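Local coordinates for chitinase (PDB 5XSW), which probably hydrolyses internal links of chitin, and is present here as the C-terminal part of a longer protein, with a glycan bound, at residues W28-D34 / P467-T473; L306-V311 / H480-P486. One frame throughout, in Å; residues are numbered along the deposited sequence.

Both contacts tie the C-terminal end of the chain to earlier parts of the fold. Their centres lie about 17 Å apart, and they do not touch. In contact 1 the loop before helix 475-482 meets the loop leading into strand 32-41 and its first residues. In contact 2 the end of that helix and the terminal tail meet the end of helix 288-311. Contact 1 is partly buried and largely polar, with backbone-directed bonds, waters and a glycerol. Contact 2 is buried and apolar, with no hydrogen bond across it. Trp477 of helix 475-482 joins their surroundings, touching Asp34 of contact 1 and Leu306 and Ala309 of contact 2. No residue of the glycan pocket belongs to either contact.

Contact 1: residues W28-D34 / P467-T473; sequences WNGWCFD and PHIPRPT. With GOL (glycerol), chain J.
The side-chain amide of Asn29 is stacked over one face of the Arg471 guanidinium, the planes 19° apart and ND2 3.5 Å from NH1. Both are donors, so this is stacking and not a bond. The contact joins the antiparallel sheet of strand 32-41 to the helical part of the chain, through the loop before helix 475-482. Glycerol O1 sits at the guanidinium edge and takes a nearly straight bond from Arg471 NH2, 2.8 Å away. Arg471 NH2 also reaches the edge of the Phe33 ring. At the Trp28 edge lie the carbonyl oxygens of Pro467 and His468. The indole NE1 donates to Pro467 O at 2.9 Å, close to the ring plane but bent at the hydrogen (138°). Pro470 packs obliquely on the same indole.

Asn29 works in both directions. Its OD1 accepts from Arg471 N at 3.0 Å, while its ND2 donates to glycerol O2 at 2.8 Å. The glycerol, probably from the crystallisation liquor, thus bridges the two stacked groups. The bend of the Arg471 chain at chi3 (-79°) turns the guanidinium back over Asn29. Tyr104 makes a cation-pi contact with the same arginine, and Asp266 accepts from the backbone N of Asn29. Further along, Thr473 OG1 lies 2.8 Å from Cys32 O, at best a weak bond whose proton may go elsewhere. A water links the two segments here: it donates to Cys32 O at 2.7 Å and accepts from Arg471 NE at 2.9 Å.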
# COMPACT_ATOMS: atom_id res chain seq x y z
N TRP A 28 -1.37 5.95 -23.34
CA TRP A 28 -2.35 5.08 -22.72
C TRP A 28 -1.96 3.63 -22.85
O TRP A 28 -1.67 3.17 -23.96
CB TRP A 28 -3.70 5.30 -23.36
CG TRP A 28 -4.71 4.31 -22.87
CD1 TRP A 28 -5.15 3.18 -23.52
CD2 TRP A 28 -5.46 4.39 -21.64
NE1 TRP A 28 -6.10 2.53 -22.75
CE2 TRP A 28 -6.34 3.27 -21.61
CE3 TRP A 28 -5.48 5.31 -20.56
CZ2 TRP A 28 -7.20 3.02 -20.54
CZ3 TRP A 28 -6.36 5.07 -19.49
CH2 TRP A 28 -7.22 3.94 -19.49
N ASN A 29 -1.85 2.96 -21.70
CA ASN A 29 -1.56 1.53 -21.63
C ASN A 29 -0.13 1.18 -22.03
O ASN A 29 0.23 0.04 -22.08
CB ASN A 29 -2.53 0.73 -22.51
CG ASN A 29 -2.98 -0.57 -21.84
OD1 ASN A 29 -2.78 -0.75 -20.64
ND2 ASN A 29 -3.62 -1.46 -22.61
N GLY A 30 0.69 2.18 -22.30
CA GLY A 30 2.05 1.90 -22.71
C GLY A 30 3.10 2.61 -21.89
O GLY A 30 4.22 2.86 -22.38
N TRP A 31 2.78 2.93 -20.63
CA TRP A 31 3.74 3.67 -19.80
C TRP A 31 4.80 2.71 -19.30
O TRP A 31 5.98 3.06 -19.12
CB TRP A 31 3.01 4.37 -18.64
CG TRP A 31 3.90 5.10 -17.67
CD1 TRP A 31 4.38 6.39 -17.78
CD2 TRP A 31 4.44 4.58 -16.43
NE1 TRP A 31 5.18 6.69 -16.70
CE2 TRP A 31 5.23 5.60 -15.86
CE3 TRP A 31 4.34 3.35 -15.77
CZ2 TRP A 31 5.89 5.44 -14.66
CZ3 TRP A 31 5.02 3.18 -14.58
CH2 TRP A 31 5.79 4.23 -14.04
N CYS A 32 4.36 1.48 -19.07
CA CYS A 32 5.23 0.39 -18.67
C CYS A 32 4.61 -0.91 -19.22
O CYS A 32 3.36 -1.09 -19.21
CB CYS A 32 5.37 0.28 -17.13
SG CYS A 32 6.68 -0.73 -16.61
N PHE A 33 5.47 -1.79 -19.71
CA PHE A 33 5.06 -3.17 -20.05
C PHE A 33 5.73 -4.12 -19.10
O PHE A 33 6.95 -4.11 -18.95
CB PHE A 33 5.44 -3.52 -21.53
CG PHE A 33 4.80 -2.62 -22.53
CD1 PHE A 33 3.46 -2.79 -22.87
CD2 PHE A 33 5.51 -1.60 -23.13
CE1 PHE A 33 2.84 -1.95 -23.81
CE2 PHE A 33 4.90 -0.74 -24.05
CZ PHE A 33 3.57 -0.90 -24.38
N ASP A 34 4.94 -4.98 -18.47
CA ASP A 34 5.50 -6.00 -17.61
C ASP A 34 5.38 -7.34 -18.35
O ASP A 34 4.27 -7.79 -18.61
CB ASP A 34 4.74 -6.10 -16.27
CG ASP A 34 5.05 -4.94 -15.32
OD1 ASP A 34 5.84 -4.05 -15.71
OD2 ASP A 34 4.49 -4.95 -14.20
N PRO A 467 -7.72 -0.08 -25.25
CA PRO A 467 -8.91 -0.64 -24.61
C PRO A 467 -9.28 0.19 -23.33
O PRO A 467 -8.37 0.80 -22.75
CB PRO A 467 -8.47 -2.06 -24.26
CG PRO A 467 -7.02 -1.89 -23.95
CD PRO A 467 -6.51 -0.85 -24.91
N HIS A 468 -10.55 0.25 -22.94
CA HIS A 468 -10.94 1.14 -21.86
C HIS A 468 -10.37 0.72 -20.51
O HIS A 468 -10.11 1.55 -19.67
CB HIS A 468 -12.45 1.23 -21.76
CG HIS A 468 -13.09 1.87 -22.96
ND1 HIS A 468 -12.44 2.80 -23.74
CD2 HIS A 468 -14.32 1.70 -23.50
CE1 HIS A 468 -13.25 3.19 -24.70
NE2 HIS A 468 -14.40 2.54 -24.58
N ILE A 469 -10.18 -0.59 -20.31
CA ILE A 469 -9.54 -1.09 -19.09
C ILE A 469 -8.07 -1.35 -19.34
O ILE A 469 -7.72 -2.22 -20.16
CB ILE A 469 -10.25 -2.37 -18.60
CG1 ILE A 469 -11.75 -2.07 -18.41
CG2 ILE A 469 -9.56 -2.96 -17.34
CD1 ILE A 469 -12.58 -3.32 -18.02
N PRO A 470 -7.18 -0.57 -18.68
CA PRO A 470 -5.75 -0.71 -18.92
C PRO A 470 -5.19 -1.89 -18.14
O PRO A 470 -5.84 -2.30 -17.17
CB PRO A 470 -5.17 0.65 -18.42
CG PRO A 470 -6.09 0.99 -17.26
CD PRO A 470 -7.49 0.48 -17.68
N ARG A 471 -4.03 -2.42 -18.52
CA ARG A 471 -3.36 -3.43 -17.70
C ARG A 471 -2.76 -2.80 -16.42
O ARG A 471 -2.21 -1.69 -16.49
CB ARG A 471 -2.22 -4.11 -18.46
CG ARG A 471 -2.65 -4.73 -19.82
CD ARG A 471 -1.43 -5.45 -20.50
NE ARG A 471 -0.66 -4.39 -21.08
CZ ARG A 471 -0.90 -3.86 -22.26
NH1 ARG A 471 -1.81 -4.39 -23.05
NH2 ARG A 471 -0.19 -2.83 -22.67
N PRO A 472 -2.86 -3.51 -15.29
CA PRO A 472 -2.01 -3.19 -14.14
C PRO A 472 -0.57 -3.37 -14.58
O PRO A 472 -0.27 -4.28 -15.38
CB PRO A 472 -2.40 -4.24 -13.08
CG PRO A 472 -2.99 -5.43 -13.94
CD PRO A 472 -3.64 -4.75 -15.10
N THR A 473 0.33 -2.52 -14.10
CA THR A 473 1.69 -2.57 -14.61
C THR A 473 2.68 -1.88 -13.65
O THR A 473 2.25 -1.39 -12.60
CB THR A 473 1.74 -1.92 -16.04
OG1 THR A 473 3.02 -2.16 -16.65
CG2 THR A 473 1.46 -0.42 -15.99
C1 GOL J . -1.40 -1.57 -26.22
O1 GOL J . -0.43 -1.51 -25.18
C2 GOL J . -2.70 -2.10 -25.66
O2 GOL J . -3.52 -0.97 -25.41
C3 GOL J . -3.37 -2.98 -26.70
O3 GOL J . -4.32 -3.87 -26.11
O HOH W 1 -0.82 -0.78 -18.63
O HOH W 2 -5.40 -3.48 -21.32
O HOH W 3 1.10 -2.49 -19.72
O HOH W 4 2.12 -4.79 -18.76

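Contact 2: residues L306-V311 / H480-P486; sequences LLYAAV and HARNYNP
Leu306 and Tyr484 meet because both side chains swing CG opposite their own backbone N, with chi1 of 176° and -168°. The leucine then crosses the tyrosine at about a right angle. Its CD2 lies over the ring centre, 3.6 Å from the centroid and only 7° off the normal, a CH-pi contact. Leu306 CG rests on the same face. The other methyl, Leu306 CD1, packs on Ala481, 3.9 Å from its CB.

Two more methyls meet the Tyr484 ring at its edge, near its plane. Leu307 CD2 is 3.9 Å from Tyr484 CE2, and Ala310 CB is 3.8 Å from Tyr484 CD2. Beyond the ring the chain ends at Pro486. Val311 CG1 comes within 3.5 Å of Pro486 CG, and Leu307 CD2 also touches that proline. With an alanine in place of Tyr484 the ring and hydroxyl are gone, which is likely to open a gap under Leu306 CD2 and leave Val340 O without that partner.

This is apolar packing of a helix end and a C-terminal tail against the last turns of helix 288-311. Helix 340-346 closes on Leu306, His480 and Tyr484 through Val340, Ile343 and Glu344. Ser350 OG bonds to the terminal carboxylate at Pro486 O, and Phe349 makes a backbone bond with Pro486. His480 also packs on Ser254 of the second subunit, and Lys36 of strand 32-41 bonds to Ala309 O.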
# COMPACT_ATOMS: atom_id res chain seq x y z
N LEU A 306 -5.16 -9.80 -10.34
CA LEU A 306 -4.00 -10.49 -9.78
C LEU A 306 -4.21 -12.04 -9.86
O LEU A 306 -3.27 -12.80 -10.18
CB LEU A 306 -3.79 -10.10 -8.30
CG LEU A 306 -2.68 -10.82 -7.56
CD1 LEU A 306 -1.31 -10.50 -8.13
CD2 LEU A 306 -2.76 -10.40 -6.06
N LEU A 307 -5.40 -12.48 -9.50
CA LEU A 307 -5.72 -13.91 -9.57
C LEU A 307 -5.52 -14.40 -11.01
O LEU A 307 -4.84 -15.40 -11.27
CB LEU A 307 -7.13 -14.16 -9.08
CG LEU A 307 -7.22 -14.12 -7.52
CD1 LEU A 307 -8.63 -14.00 -6.99
CD2 LEU A 307 -6.49 -15.30 -6.81
N TYR A 308 -6.14 -13.71 -11.95
CA TYR A 308 -6.00 -14.08 -13.36
C TYR A 308 -4.57 -14.10 -13.81
O TYR A 308 -4.18 -15.00 -14.56
CB TYR A 308 -6.77 -13.11 -14.26
CG TYR A 308 -8.23 -13.51 -14.57
CD1 TYR A 308 -8.51 -14.45 -15.59
CD2 TYR A 308 -9.28 -12.88 -13.94
CE1 TYR A 308 -9.84 -14.77 -15.93
CE2 TYR A 308 -10.63 -13.16 -14.29
CZ TYR A 308 -10.88 -14.14 -15.32
OH TYR A 308 -12.17 -14.44 -15.67
N ALA A 309 -3.77 -13.09 -13.41
CA ALA A 309 -2.36 -13.03 -13.84
C ALA A 309 -1.57 -14.22 -13.33
O ALA A 309 -0.55 -14.61 -13.93
CB ALA A 309 -1.67 -11.76 -13.37
N ALA A 310 -1.98 -14.74 -12.18
CA ALA A 310 -1.24 -15.82 -11.55
C ALA A 310 -1.69 -17.19 -12.06
O ALA A 310 -0.89 -18.10 -12.11
CB ALA A 310 -1.43 -15.80 -10.02
N VAL A 311 -2.98 -17.37 -12.27
CA VAL A 311 -3.45 -18.75 -12.53
C VAL A 311 -3.95 -18.95 -13.98
O VAL A 311 -4.24 -20.07 -14.39
CB VAL A 311 -4.54 -19.17 -11.53
CG1 VAL A 311 -4.06 -18.90 -10.09
CG2 VAL A 311 -5.84 -18.48 -11.79
N HIS A 480 5.12 -8.54 -7.48
CA HIS A 480 4.04 -9.13 -6.72
C HIS A 480 3.31 -10.24 -7.52
O HIS A 480 3.10 -11.35 -7.04
CB HIS A 480 3.01 -8.06 -6.34
CG HIS A 480 2.02 -8.54 -5.34
ND1 HIS A 480 0.74 -8.04 -5.25
CD2 HIS A 480 2.15 -9.44 -4.34
CE1 HIS A 480 0.11 -8.64 -4.26
NE2 HIS A 480 0.93 -9.52 -3.71
N ALA A 481 2.92 -9.93 -8.74
CA ALA A 481 2.17 -10.90 -9.56
C ALA A 481 3.06 -12.08 -9.97
O ALA A 481 2.58 -13.21 -10.02
CB ALA A 481 1.55 -10.20 -10.80
N ARG A 482 4.36 -11.86 -10.24
CA ARG A 482 5.20 -13.04 -10.55
C ARG A 482 5.37 -13.97 -9.34
O ARG A 482 5.59 -15.14 -9.53
CB ARG A 482 6.60 -12.66 -11.06
CG ARG A 482 6.52 -11.87 -12.30
CD ARG A 482 7.74 -12.01 -13.11
NE ARG A 482 7.62 -13.28 -13.81
CZ ARG A 482 8.63 -13.89 -14.40
NH1 ARG A 482 9.83 -13.33 -14.35
NH2 ARG A 482 8.43 -15.06 -15.00
N ASN A 483 5.25 -13.45 -8.12
CA ASN A 483 5.48 -14.29 -6.91
C ASN A 483 4.20 -14.77 -6.22
O ASN A 483 4.23 -15.18 -5.06
CB ASN A 483 6.34 -13.50 -5.88
CG ASN A 483 7.79 -13.37 -6.31
OD1 ASN A 483 8.57 -14.28 -6.09
ND2 ASN A 483 8.15 -12.24 -6.95
N TYR A 484 3.06 -14.66 -6.91
CA TYR A 484 1.76 -14.89 -6.30
C TYR A 484 1.30 -16.30 -6.70
O TYR A 484 1.23 -16.59 -7.89
CB TYR A 484 0.74 -13.80 -6.76
CG TYR A 484 -0.54 -13.78 -5.96
CD1 TYR A 484 -0.54 -13.37 -4.62
CD2 TYR A 484 -1.75 -14.19 -6.54
CE1 TYR A 484 -1.73 -13.36 -3.89
CE2 TYR A 484 -2.93 -14.17 -5.84
CZ TYR A 484 -2.92 -13.77 -4.51
OH TYR A 484 -4.11 -13.75 -3.83
N ASN A 485 1.04 -17.16 -5.71
CA ASN A 485 0.69 -18.56 -5.97
C ASN A 485 -0.50 -19.01 -5.16
O ASN A 485 -0.35 -19.65 -4.12
CB ASN A 485 1.91 -19.48 -5.67
CG ASN A 485 3.13 -19.11 -6.51
OD1 ASN A 485 4.12 -18.61 -5.98
ND2 ASN A 485 3.02 -19.29 -7.83
N PRO A 486 -1.70 -18.64 -5.61
CA PRO A 486 -2.94 -18.88 -4.86
C PRO A 486 -3.52 -20.28 -5.12
O PRO A 486 -2.86 -21.11 -5.75
CB PRO A 486 -3.88 -17.82 -5.41
CG PRO A 486 -3.40 -17.62 -6.85
CD PRO A 486 -1.94 -17.90 -6.87
OXT PRO A 486 -4.67 -20.56 -4.74